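Local structure of odorant-binding protein 1F (Rattus norvegicus, 3FIQ) at residues 33-38 and 112-117; 40-45 and 98-103; 52-57 and 63-68. The protein probably binds a wide variety of chemical odorants as a secreted lipocalin of the nasal epithelium. All coordinates share one frame; numbering follows the deposited sequence. Where two conformers were deposited one is given.

How the contacts relate
The three contacts lie in or against one curled antiparallel sheet, the lipocalin beta-barrel. Contact 3 is a neighbour-to-neighbour strand pair; contacts 1 and 2 cross the barrel interior mostly through side chains, without hydrogen bonds. Their centres lie about 12 Å apart in every pairing. Contacts 1 and 2 share the strand pair 97-105 and 111-119, where Val-114 N comes within 2.8 Å of Asn-102 O. Contact 3 is tied to contact 1 by Tyr-38 N to Asn-56 O (2.8 Å) and to contact 2 by Glu-43 O to Lys-52 N (2.8 Å). The centres of contacts 1 and 2 lie about 6 Å from the chain centre, consistent with the interior where lipocalins hold small ligands.

Contact 1. Residues 33-38 and 112-117; sequences GSLRAY and TNVILV
Leu-35 reaches across to strand 112-117 with one methyl. Its CD1 lies 4.0 Å from CG2 of Val-114, and the two side chains meet at a slant. The same CD1 comes within 4.4 Å of CG2 of Thr-112, so one branch of the leucine faces two residues of the strand. At chi1 -176° Val-114 CG2 lies beside the backbone N and anti to the carbonyl carbon, and this is the branch that meets the leucine. Further along, Leu-116 turns CD1 toward the main chain of 33-38, and this methyl is 4.1 Å from Ala-37 O. That oxygen accepts a hydrogen bond from Thr-18 OG1. No hydrogen bond joins the two segments, and their alpha carbons stay apart, with Leu-35 CA 8.8 Å from Val-114 CA.

Leu-35 lies within two local turns, which probably fix its direction. A type I beta turn runs from Gly-33 to Arg-36, closed by Arg-36 N to Gly-33 O at 3.1 Å. Arg-36 then forms the centre of an inverse gamma turn, whose bond from Ala-37 N to Leu-35 O is weak. On the strand, Thr-112 OG1 is hydrogen-bonded to Asn-25 OD1. All five touching residues are buried. As in other lipocalins, the long loop after the first barrel strand folds back over the open end of the barrel and meets inward-facing side chains of a later strand.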
loop_
_atom_site.group_PDB
_atom_site.type_symbol
_atom_site.label_atom_id
_atom_site.label_comp_id
_atom_site.label_asym_id
_atom_site.label_seq_id
_atom_site.Cartn_x
_atom_site.Cartn_y
_atom_site.Cartn_z
ATOM N N GLY A 33 -4.069 -9.199 -9.671
ATOM C CA GLY A 33 -4.479 -9.322 -8.303
ATOM C C GLY A 33 -5.329 -8.205 -7.762
ATOM O O GLY A 33 -5.020 -7.054 -8.063
ATOM N N SER A 34 -6.238 -8.524 -6.824
ATOM C CA SER A 34 -7.128 -7.490 -6.312
ATOM C C SER A 34 -6.430 -6.404 -5.517
ATOM O O SER A 34 -6.892 -5.264 -5.450
ATOM C CB SER A 34 -8.258 -8.081 -5.426
ATOM O OG SER A 34 -7.692 -8.880 -4.452
ATOM N N LEU A 35 -5.298 -6.792 -4.936
ATOM C CA LEU A 35 -4.524 -5.877 -4.117
ATOM C C LEU A 35 -3.286 -5.282 -4.824
ATOM O O LEU A 35 -2.414 -4.675 -4.128
ATOM C CB LEU A 35 -4.162 -6.580 -2.793
ATOM C CG LEU A 35 -5.333 -7.202 -2.027
ATOM C CD1 LEU A 35 -4.860 -7.833 -0.722
ATOM C CD2 LEU A 35 -6.395 -6.141 -1.787
ATOM N N ARG A 36 -3.175 -5.483 -6.117
ATOM C CA ARG A 36 -2.010 -4.919 -6.845
ATOM C C ARG A 36 -2.335 -3.475 -7.196
ATOM O O ARG A 36 -2.679 -3.149 -8.335
ATOM C CB ARG A 36 -1.690 -5.699 -8.087
ATOM C CG ARG A 36 -0.395 -5.322 -8.763
ATOM C CD ARG A 36 -0.149 -6.116 -9.973
ATOM N NE ARG A 36 1.128 -5.754 -10.648
ATOM C CZ ARG A 36 2.317 -6.333 -10.406
ATOM N NH1 ARG A 36 2.468 -7.308 -9.513
ATOM N NH2 ARG A 36 3.379 -5.976 -11.181
ATOM N N ALA A 37 -2.158 -2.618 -6.196
ATOM C CA ALA A 37 -2.588 -1.235 -6.285
ATOM C C ALA A 37 -1.434 -0.342 -6.630
ATOM O O ALA A 37 -0.410 -0.312 -5.887
ATOM C CB ALA A 37 -3.092 -0.794 -4.953
ATOM N N TYR A 38 -1.602 0.371 -7.740
ATOM C CA TYR A 38 -0.603 1.359 -8.226
ATOM C C TYR A 38 -1.066 2.730 -7.692
ATOM O O TYR A 38 -1.996 3.346 -8.238
ATOM C CB TYR A 38 -0.551 1.393 -9.717
ATOM C CG TYR A 38 -0.005 0.150 -10.402
ATOM C CD1 TYR A 38 -0.818 -0.974 -10.631
ATOM C CD2 TYR A 38 1.337 0.086 -10.808
ATOM C CE1 TYR A 38 -0.263 -2.129 -11.267
ATOM C CE2 TYR A 38 1.857 -1.020 -11.428
ATOM C CZ TYR A 38 1.047 -2.131 -11.649
ATOM O OH TYR A 38 1.541 -3.249 -12.294
ATOM N N THR A 112 -5.064 -11.996 4.021
ATOM C CA THR A 112 -3.813 -11.725 3.373
ATOM C C THR A 112 -3.126 -10.578 4.120
ATOM O O THR A 112 -3.710 -9.527 4.395
ATOM C CB THR A 112 -4.015 -11.310 1.895
ATOM O OG1 THR A 112 -4.801 -12.303 1.204
ATOM C CG2 THR A 112 -2.699 -11.128 1.124
ATOM N N ASN A 113 -1.889 -10.828 4.473
ATOM C CA ASN A 113 -0.977 -9.834 5.058
ATOM C C ASN A 113 -0.110 -9.221 3.980
ATOM O O ASN A 113 0.533 -9.933 3.248
ATOM C CB ASN A 113 -0.139 -10.491 6.165
ATOM C CG ASN A 113 -0.930 -10.543 7.487
ATOM O OD1 ASN A 113 -0.799 -9.672 8.316
ATOM N ND2 ASN A 113 -1.794 -11.515 7.627
ATOM N N VAL A 114 -0.011 -7.895 3.959
ATOM C CA VAL A 114 0.602 -7.140 2.877
ATOM C C VAL A 114 1.517 -6.053 3.438
ATOM O O VAL A 114 1.201 -5.404 4.429
ATOM C CB VAL A 114 -0.483 -6.445 2.047
ATOM C CG1 VAL A 114 0.138 -5.722 0.829
ATOM C CG2 VAL A 114 -1.578 -7.407 1.573
ATOM N N ILE A 115 2.677 -5.870 2.828
ATOM C CA ILE A 115 3.479 -4.689 3.007
ATOM C C ILE A 115 3.519 -4.009 1.653
ATOM O O ILE A 115 3.837 -4.628 0.652
ATOM C CB ILE A 115 4.870 -4.923 3.598
ATOM C CG1 ILE A 115 4.698 -5.559 4.951
ATOM C CG2 ILE A 115 5.665 -3.554 3.645
ATOM C CD1 ILE A 115 6.109 -6.062 5.527
ATOM N N LEU A 116 3.099 -2.747 1.611
ATOM C CA LEU A 116 3.125 -1.955 0.391
ATOM C C LEU A 116 4.037 -0.750 0.594
ATOM O O LEU A 116 3.950 -0.045 1.605
ATOM C CB LEU A 116 1.672 -1.463 0.058
ATOM C CG LEU A 116 1.603 -0.627 -1.223
ATOM C CD1 LEU A 116 0.275 -0.868 -1.891
ATOM C CD2 LEU A 116 1.672 0.815 -0.949
ATOM N N VAL A 117 4.964 -0.527 -0.334
ATOM C CA VAL A 117 5.869 0.601 -0.277
ATOM C C VAL A 117 5.429 1.684 -1.223
ATOM O O VAL A 117 5.385 1.472 -2.459
ATOM C CB VAL A 117 7.291 0.115 -0.685
ATOM C CG1 VAL A 117 8.274 1.270 -0.670
ATOM C CG2 VAL A 117 7.805 -0.978 0.226
#

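Contact 2. Residues 40-45 and 98-103; sequences QHMECG and IFFHNV
Met-42 meets Phe-100 and Ile-98 with the end of its side chain, and these two partners make up the whole contact. The first kind of interaction is Met-aromatic. Met-42 SD lies 5.1 Å from the centroid of the Phe-100 ring and 70° off the ring normal, an oblique approach. The nearest ring atom to the sulfur is Phe-100 CZ, at 3.9 Å. The two side chains come from opposite directions across the interior.

The second kind is apolar. Met-42 CE and Ile-98 CD1 meet tip to tip at 4.1 Å. The same methyl is also 4.1 Å from Phe-100 CZ, so it sits near both partners. The methionine chain is bent at its last torsion (chi3 -74°), which turns CE off the line of the chain while SD stays near the ring. Within strand 98-103, Ile-98 puts CG2 over one face of the Phe-100 ring, 3.6 Å above its plane and shifted toward the rim. With Met-42 replaced by an alanine, SD and CE are gone, a gap is likely to open in the interior between the two walls, and Phe-100 CZ and Ile-98 CD1 would probably lose their partner.

No hydrogen bond crosses this contact. Backbone bonds pair the segments with adjoining strands, as between Met-42 and Gly-14. Met-42 and Ile-98 both rest against Trp-16 of strand 14-23, and Met-42 also touches Ile-53 of strand 50-59. Ile-98 and Phe-100 pack on Val-90 of strand 85-93. On the outer side of strand 97-105, Phe-99 lies against Leu-132 and Leu-135 of helix 126-138.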
loop_
_atom_site.group_PDB
_atom_site.type_symbol
_atom_site.label_atom_id
_atom_site.label_comp_id
_atom_site.label_asym_id
_atom_site.label_seq_id
_atom_site.Cartn_x
_atom_site.Cartn_y
_atom_site.Cartn_z
ATOM N N GLN A 40 -1.697 6.511 -6.804
ATOM C CA GLN A 40 -1.613 7.788 -7.486
ATOM C C GLN A 40 -1.562 8.980 -6.554
ATOM O O GLN A 40 -0.834 9.957 -6.813
ATOM C CB GLN A 40 -2.796 7.880 -8.456
ATOM C CG GLN A 40 -2.763 9.153 -9.320
ATOM C CD GLN A 40 -3.846 9.115 -10.366
ATOM O OE1 GLN A 40 -4.947 9.667 -10.174
ATOM N NE2 GLN A 40 -3.548 8.459 -11.456
ATOM N N HIS A 41 -2.383 8.996 -5.499
ATOM C CA HIS A 41 -2.526 10.197 -4.678
ATOM C C HIS A 41 -3.071 9.856 -3.336
ATOM O O HIS A 41 -3.846 8.901 -3.207
ATOM C CB HIS A 41 -3.510 11.174 -5.397
ATOM C CG HIS A 41 -3.514 12.583 -4.883
ATOM N ND1 HIS A 41 -4.351 12.986 -3.859
ATOM C CD2 HIS A 41 -2.759 13.682 -5.214
ATOM C CE1 HIS A 41 -4.114 14.272 -3.593
ATOM N NE2 HIS A 41 -3.197 14.720 -4.414
ATOM N N MET A 42 -2.681 10.639 -2.325
ATOM C CA MET A 42 -3.255 10.552 -0.975
ATOM C C MET A 42 -3.645 11.897 -0.495
ATOM O O MET A 42 -2.979 12.935 -0.780
ATOM C CB MET A 42 -2.261 9.919 -0.024
ATOM C CG MET A 42 -1.909 8.504 -0.357
ATOM S SD MET A 42 -1.202 7.498 0.989
ATOM C CE MET A 42 0.429 8.182 1.076
ATOM N N GLU A 43 -4.744 11.945 0.280
ATOM C CA GLU A 43 -5.150 13.209 0.841
ATOM C C GLU A 43 -5.879 13.015 2.150
ATOM O O GLU A 43 -6.814 12.231 2.207
ATOM C CB GLU A 43 -6.057 13.946 -0.125
ATOM C CG GLU A 43 -6.572 15.252 0.353
ATOM C CD GLU A 43 -7.713 15.769 -0.526
ATOM O OE1 GLU A 43 -8.158 15.073 -1.476
ATOM O OE2 GLU A 43 -8.197 16.855 -0.216
ATOM N N CYS A 44 -5.477 13.696 3.222
ATOM C CA CYS A 44 -6.315 13.718 4.400
ATOM C C CYS A 44 -6.421 15.118 4.960
ATOM O O CYS A 44 -5.689 16.021 4.526
ATOM C CB CYS A 44 -5.854 12.761 5.484
ATOM S SG CYS A 44 -4.027 12.833 5.886
ATOM N N GLY A 45 -7.298 15.282 5.958
ATOM C CA GLY A 45 -7.543 16.560 6.584
ATOM C C GLY A 45 -7.166 16.515 8.030
ATOM O O GLY A 45 -6.390 15.685 8.442
ATOM N N ILE A 98 6.941 5.635 2.314
ATOM C CA ILE A 98 6.112 5.072 3.371
ATOM C C ILE A 98 5.986 3.603 3.186
ATOM O O ILE A 98 5.673 3.156 2.072
ATOM C CB ILE A 98 4.728 5.729 3.427
ATOM C CG1 ILE A 98 4.900 7.210 3.734
ATOM C CG2 ILE A 98 3.854 5.057 4.510
ATOM C CD1 ILE A 98 3.583 7.997 3.738
ATOM N N PHE A 99 6.283 2.825 4.216
ATOM C CA PHE A 99 5.915 1.408 4.276
ATOM C C PHE A 99 4.590 1.200 5.017
ATOM O O PHE A 99 4.501 1.568 6.191
ATOM C CB PHE A 99 6.956 0.591 5.021
ATOM C CG PHE A 99 8.331 0.462 4.355
ATOM C CD1 PHE A 99 8.712 1.131 3.176
ATOM C CD2 PHE A 99 9.216 -0.448 4.893
ATOM C CE1 PHE A 99 9.954 0.955 2.646
ATOM C CE2 PHE A 99 10.476 -0.605 4.353
ATOM C CZ PHE A 99 10.845 0.083 3.268
ATOM N N PHE A 100 3.542 0.728 4.356
ATOM C CA PHE A 100 2.270 0.409 4.959
ATOM C C PHE A 100 2.175 -1.084 5.177
ATOM O O PHE A 100 2.619 -1.870 4.394
ATOM C CB PHE A 100 1.105 0.757 4.012
ATOM C CG PHE A 100 0.842 2.237 3.867
ATOM C CD1 PHE A 100 0.168 2.922 4.824
ATOM C CD2 PHE A 100 1.207 2.909 2.696
ATOM C CE1 PHE A 100 -0.139 4.266 4.662
ATOM C CE2 PHE A 100 0.911 4.275 2.550
ATOM C CZ PHE A 100 0.220 4.938 3.574
ATOM N N HIS A 101 1.533 -1.476 6.269
ATOM C CA HIS A 101 1.133 -2.830 6.500
ATOM C C HIS A 101 -0.382 -2.855 6.380
ATOM O O HIS A 101 -1.079 -1.954 6.868
ATOM C CB HIS A 101 1.483 -3.270 7.898
ATOM C CG HIS A 101 1.100 -4.670 8.181
ATOM N ND1 HIS A 101 0.017 -5.001 8.969
ATOM C CD2 HIS A 101 1.671 -5.838 7.826
ATOM C CE1 HIS A 101 -0.078 -6.314 9.047
ATOM N NE2 HIS A 101 0.908 -6.843 8.368
ATOM N N ASN A 102 -0.901 -3.804 5.599
ATOM C CA ASN A 102 -2.336 -3.999 5.438
ATOM C C ASN A 102 -2.701 -5.472 5.672
ATOM O O ASN A 102 -1.974 -6.371 5.307
ATOM C CB ASN A 102 -2.823 -3.589 4.054
ATOM C CG ASN A 102 -4.345 -3.719 3.893
ATOM O OD1 ASN A 102 -4.852 -4.311 2.854
ATOM N ND2 ASN A 102 -5.073 -3.208 4.784
ATOM N N VAL A 103 -3.802 -5.699 6.386
ATOM C CA VAL A 103 -4.434 -6.982 6.491
ATOM C C VAL A 103 -5.745 -6.842 5.714
ATOM O O VAL A 103 -6.616 -5.993 6.016
ATOM C CB VAL A 103 -4.747 -7.384 7.941
ATOM C CG1 VAL A 103 -5.427 -8.740 7.910
ATOM C CG2 VAL A 103 -3.403 -7.414 8.689
#

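Contact 3. Residues 52-57 and 63-68; sequences KIIFNV and CQTHTV. With EDO (1,2-ethanediol), chain E.
Phe-55 and His-66 face each other as a hydrogen-bonded pair of the antiparallel hairpin 50-59 and 62-72. Their backbones join through His-66 N to Phe-55 O, 2.8 Å and nearly straight at 173°, with a return bond. Ile-53 with Val-68 and Val-57 with Gln-64 repeat the pattern, giving six bonds.

The tight side carries Ile-53, Phe-55, Val-57, Gln-64, His-66 and Val-68. Phe-55 CG sits between its backbone N and carbonyl carbon (chi1 63°). The ring leans toward the partner strand. His-66 CB lies over one ring face, 3.8 Å from the centroid, a CH-pi contact. Val-68 CG1 meets the ring edge at CE1, 3.9 Å away. The two rings are near parallel but slid apart, and Tyr-82 meets both edge to face. Val-57 CG2 approaches the edge of the imidazole at NE2, 3.7 Å away. His-66 NE2 donates to Gln-64 OE1 at 2.7 Å, from above the carbonyl plane.

The other side is looser. Ile-54 CG2 touches Thr-65 CG2 at 3.7 Å. Thr-65 and Thr-67 are exposed, and Thr-67 OG1 shares a 2.8 Å hydrogen bond with O2 of a 1,2-ethanediol, probably from the crystallisation liquor.

A disulfide from Cys-63 to Cys-155 ties the hairpin to the C-terminal region. The chemistry implies a two-faced hairpin, one face mainly aromatic and apolar with a histidine-glutamine hydrogen bond, the other more exposed with Ile-54, Asn-56 and two threonines.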
loop_
_atom_site.group_PDB
_atom_site.type_symbol
_atom_site.label_atom_id
_atom_site.label_comp_id
_atom_site.label_asym_id
_atom_site.label_seq_id
_atom_site.Cartn_x
_atom_site.Cartn_y
_atom_site.Cartn_z
ATOM N N LYS A 52 -8.017 9.679 2.031
ATOM C CA LYS A 52 -8.441 9.276 0.704
ATOM C C LYS A 52 -7.260 8.833 -0.109
ATOM O O LYS A 52 -6.309 9.614 -0.299
ATOM C CB LYS A 52 -9.085 10.481 0.019
ATOM C CG LYS A 52 -10.541 10.769 0.408
ATOM C CD LYS A 52 -10.685 11.503 1.663
ATOM C CE LYS A 52 -10.055 12.921 1.636
ATOM N NZ LYS A 52 -10.139 13.396 3.044
ATOM N N ILE A 53 -7.292 7.608 -0.614
ATOM C CA ILE A 53 -6.217 7.106 -1.445
ATOM C C ILE A 53 -6.791 6.801 -2.815
ATOM O O ILE A 53 -7.716 6.045 -2.940
ATOM C CB ILE A 53 -5.598 5.852 -0.815
ATOM C CG1 ILE A 53 -5.042 6.146 0.588
ATOM C CG2 ILE A 53 -4.528 5.309 -1.752
ATOM C CD1 ILE A 53 -4.514 4.880 1.270
ATOM N N ILE A 54 -6.191 7.386 -3.857
ATOM C CA ILE A 54 -6.582 7.103 -5.245
ATOM C C ILE A 54 -5.480 6.198 -5.785
ATOM O O ILE A 54 -4.267 6.472 -5.605
ATOM C CB ILE A 54 -6.674 8.379 -6.082
ATOM C CG1 ILE A 54 -7.817 9.234 -5.532
ATOM C CG2 ILE A 54 -6.909 8.032 -7.564
ATOM C CD1 ILE A 54 -7.877 10.653 -6.134
ATOM N N PHE A 55 -5.877 5.105 -6.422
ATOM C CA PHE A 55 -4.938 4.149 -7.005
ATOM C C PHE A 55 -5.532 3.523 -8.244
ATOM O O PHE A 55 -6.732 3.616 -8.474
ATOM C CB PHE A 55 -4.576 3.050 -5.993
ATOM C CG PHE A 55 -5.692 2.181 -5.534
ATOM C CD1 PHE A 55 -6.400 2.520 -4.392
ATOM C CD2 PHE A 55 -5.979 0.960 -6.148
ATOM C CE1 PHE A 55 -7.442 1.664 -3.921
ATOM C CE2 PHE A 55 -6.938 0.110 -5.632
ATOM C CZ PHE A 55 -7.699 0.470 -4.544
ATOM N N ASN A 56 -4.681 2.978 -9.071
ATOM C CA ASN A 56 -5.123 2.224 -10.233
ATOM C C ASN A 56 -4.841 0.765 -10.053
ATOM O O ASN A 56 -3.865 0.368 -9.428
ATOM C CB ASN A 56 -4.454 2.727 -11.555
ATOM C CG ASN A 56 -5.085 3.991 -12.014
ATOM O OD1 ASN A 56 -6.192 3.960 -12.606
ATOM N ND2 ASN A 56 -4.472 5.089 -11.699
ATOM N N VAL A 57 -5.651 -0.067 -10.722
ATOM C CA VAL A 57 -5.314 -1.455 -10.957
ATOM C C VAL A 57 -5.339 -1.582 -12.445
ATOM O O VAL A 57 -6.011 -0.832 -13.129
ATOM C CB VAL A 57 -6.295 -2.498 -10.280
ATOM C CG1 VAL A 57 -6.222 -2.397 -8.783
ATOM C CG2 VAL A 57 -7.696 -2.423 -10.829
ATOM N N CYS A 63 -6.121 1.283 -17.336
ATOM C CA CYS A 63 -6.085 1.703 -16.000
ATOM C C CYS A 63 -7.491 1.831 -15.453
ATOM O O CYS A 63 -8.347 2.502 -16.051
ATOM C CB CYS A 63 -5.417 3.068 -15.887
ATOM S SG CYS A 63 -3.779 3.112 -16.612
ATOM N N GLN A 64 -7.761 1.106 -14.371
ATOM C CA GLN A 64 -9.043 1.194 -13.678
ATOM C C GLN A 64 -8.799 1.896 -12.386
ATOM O O GLN A 64 -8.127 1.402 -11.479
ATOM C CB GLN A 64 -9.615 -0.166 -13.441
ATOM C CG GLN A 64 -10.963 -0.180 -12.780
ATOM C CD GLN A 64 -11.489 -1.596 -12.381
ATOM O OE1 GLN A 64 -10.940 -2.299 -11.493
ATOM N NE2 GLN A 64 -12.587 -2.016 -13.057
ATOM N N THR A 65 -9.315 3.129 -12.276
ATOM C CA THR A 65 -9.010 3.967 -11.129
ATOM C C THR A 65 -10.010 3.709 -9.999
ATOM O O THR A 65 -11.217 3.620 -10.212
ATOM C CB THR A 65 -9.057 5.458 -11.519
ATOM O OG1 THR A 65 -8.159 5.729 -12.592
ATOM C CG2 THR A 65 -8.550 6.310 -10.391
ATOM N N HIS A 66 -9.474 3.598 -8.802
ATOM C CA HIS A 66 -10.230 3.382 -7.573
ATOM C C HIS A 66 -9.915 4.431 -6.539
ATOM O O HIS A 66 -8.810 5.015 -6.476
ATOM C CB HIS A 66 -9.837 2.017 -6.987
ATOM C CG HIS A 66 -10.255 0.857 -7.819
ATOM N ND1 HIS A 66 -11.500 0.283 -7.643
ATOM C CD2 HIS A 66 -9.651 0.154 -8.795
ATOM C CE1 HIS A 66 -11.623 -0.733 -8.473
ATOM N NE2 HIS A 66 -10.546 -0.791 -9.231
ATOM N N THR A 67 -10.887 4.670 -5.648
ATOM C CA THR A 67 -10.633 5.499 -4.496
ATOM C C THR A 67 -11.124 4.722 -3.300
ATOM O O THR A 67 -12.193 4.141 -3.325
ATOM C CB THR A 67 -11.412 6.834 -4.507
ATOM O OG1 THR A 67 -11.153 7.516 -5.711
ATOM C CG2 THR A 67 -11.001 7.662 -3.339
ATOM N N VAL A 68 -10.335 4.724 -2.224
ATOM C CA VAL A 68 -10.778 4.196 -0.918
ATOM C C VAL A 68 -10.639 5.328 0.066
ATOM O O VAL A 68 -9.782 6.202 -0.076
ATOM C CB VAL A 68 -10.035 2.967 -0.397
ATOM C CG1 VAL A 68 -10.318 1.813 -1.240
ATOM C CG2 VAL A 68 -8.532 3.187 -0.337
HETATM C C1 EDO E . -14.318 6.424 -7.780
HETATM O O1 EDO E . -14.106 6.119 -6.416
HETATM C C2 EDO E . -13.064 5.869 -8.468
HETATM O O2 EDO E . -11.835 6.674 -8.255
#